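PDB 5HYZ: SCARECROW-LIKE protein 7 from Oryza sativa Japonica Group, which probably acts as a transcription factor in plant development and abiotic stress resistance, and binds DNA in vitro through its GRAS domain. Local coordinates for residues A[99-104]-A[234-239]. Numbering follows the deposited sequence.
Sequences QAILEA and PAVVTL
Ala-104 sets its methyl against the branch point of Val-236, its CB 3.5 Å from Val-236 CB and almost as near to CG1, the tightest apolar meeting between helix 99-104 and strand 236-239. Val-236 holds CG1 between its own backbone N and carbonyl carbon (chi1 70°), which carries this methyl to the helix, where it lies 4.0 Å from Ile-101 CA and touches Ile-101 CG1 as well. Two residues along the strand, Thr-238 makes its closer contacts through its methyl: CG2 sits 4.0 Å from both Ala-100 CB and Ile-101 CG1. The Ile-101 side chain crosses those of Val-236 and Thr-238 at about a right angle. At the other end Ala-235 brings CB to within 3.9 Å of Ala-104 O.

Thr-238 OG1 comes within 4.1 Å of Ile-101 CD1 while hydrogen-bonded to Asn-206 OD1. On the helix Gln-99 NE2 gives Glu-103 OE2 a nearly straight 2.9 Å bond from above the carboxylate plane, and Ser-329 OG is a second partner of OE2.

The axes of segments 99-104 and 236-239 approach to 8.7 Å and run nearly antiparallel (174°), a spacing consistent with the alanines at the interface. This is a helix lying on the central sheet of the Rossmann-like GRAS core: strand 236-242 pairs parallel with 202-208 and antiparallel with 366-374. Ala-204 and Ala-373 of these neighbours also touch Val-236, while Trp-124 and Leu-127 of helix 122-132 pack on Ile-101.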
# COMPACT_ATOMS: atom_id res chain seq x y z
N GLN A 99 16.12 0.81 -2.94
CA GLN A 99 16.76 2.10 -3.06
C GLN A 99 18.28 1.95 -3.06
O GLN A 99 18.99 2.60 -3.86
CB GLN A 99 16.24 3.02 -1.92
CG GLN A 99 16.69 4.47 -2.07
CD GLN A 99 16.07 5.11 -3.34
OE1 GLN A 99 14.90 4.82 -3.70
NE2 GLN A 99 16.86 5.94 -4.04
N ALA A 100 18.77 1.07 -2.18
CA ALA A 100 20.24 0.81 -2.16
C ALA A 100 20.75 0.18 -3.47
O ALA A 100 21.82 0.56 -3.96
CB ALA A 100 20.60 -0.10 -1.02
N ILE A 101 19.96 -0.75 -4.04
CA ILE A 101 20.37 -1.34 -5.33
C ILE A 101 20.40 -0.27 -6.43
O ILE A 101 21.29 -0.22 -7.26
CB ILE A 101 19.39 -2.45 -5.68
CG1 ILE A 101 19.58 -3.58 -4.64
CG2 ILE A 101 19.67 -2.95 -7.11
CD1 ILE A 101 18.44 -4.71 -4.67
N LEU A 102 19.37 0.59 -6.43
CA LEU A 102 19.26 1.63 -7.46
C LEU A 102 20.44 2.54 -7.42
O LEU A 102 21.00 2.90 -8.46
CB LEU A 102 17.93 2.41 -7.26
CG LEU A 102 17.57 3.43 -8.34
CD1 LEU A 102 17.04 2.62 -9.47
CD2 LEU A 102 16.48 4.39 -7.90
N GLU A 103 20.83 2.94 -6.22
CA GLU A 103 21.96 3.82 -6.10
C GLU A 103 23.29 3.15 -6.41
O GLU A 103 24.15 3.76 -7.04
CB GLU A 103 21.98 4.41 -4.71
CG GLU A 103 20.79 5.41 -4.67
CD GLU A 103 20.57 6.04 -3.28
OE1 GLU A 103 21.39 5.82 -2.36
OE2 GLU A 103 19.54 6.73 -3.10
N ALA A 104 23.44 1.91 -5.98
CA ALA A 104 24.72 1.20 -6.26
C ALA A 104 24.97 0.92 -7.72
O ALA A 104 26.11 0.76 -8.15
CB ALA A 104 24.77 -0.13 -5.46
N PRO A 234 29.66 -8.29 -6.36
CA PRO A 234 28.47 -7.40 -6.42
C PRO A 234 28.78 -5.95 -6.14
O PRO A 234 29.63 -5.56 -5.31
CB PRO A 234 27.54 -8.02 -5.34
CG PRO A 234 28.51 -8.79 -4.40
CD PRO A 234 29.58 -9.29 -5.29
N ALA A 235 28.04 -5.09 -6.83
CA ALA A 235 28.05 -3.67 -6.55
C ALA A 235 27.51 -3.40 -5.18
O ALA A 235 27.88 -2.38 -4.52
CB ALA A 235 27.21 -2.93 -7.62
N VAL A 236 26.55 -4.25 -4.74
CA VAL A 236 25.96 -4.13 -3.41
C VAL A 236 25.29 -5.47 -3.04
O VAL A 236 24.85 -6.23 -3.90
CB VAL A 236 24.90 -2.95 -3.37
CG1 VAL A 236 23.64 -3.33 -4.18
CG2 VAL A 236 24.52 -2.64 -1.90
N VAL A 237 25.22 -5.73 -1.75
CA VAL A 237 24.51 -6.84 -1.17
C VAL A 237 23.56 -6.27 -0.16
O VAL A 237 23.98 -5.51 0.76
CB VAL A 237 25.47 -7.82 -0.45
CG1 VAL A 237 24.65 -8.96 0.22
CG2 VAL A 237 26.51 -8.41 -1.44
N THR A 238 22.28 -6.56 -0.30
CA THR A 238 21.32 -6.04 0.64
C THR A 238 20.87 -7.13 1.57
O THR A 238 20.69 -8.29 1.18
CB THR A 238 20.08 -5.43 -0.08
OG1 THR A 238 19.68 -6.32 -1.14
CG2 THR A 238 20.50 -4.14 -0.76
N LEU A 239 20.73 -6.75 2.84
CA LEU A 239 20.41 -7.69 3.89
C LEU A 239 19.19 -7.21 4.64
O LEU A 239 19.19 -6.06 5.15
CB LEU A 239 21.59 -7.85 4.87
CG LEU A 239 21.38 -8.79 6.06
CD1 LEU A 239 21.26 -10.23 5.55
CD2 LEU A 239 22.65 -8.70 6.98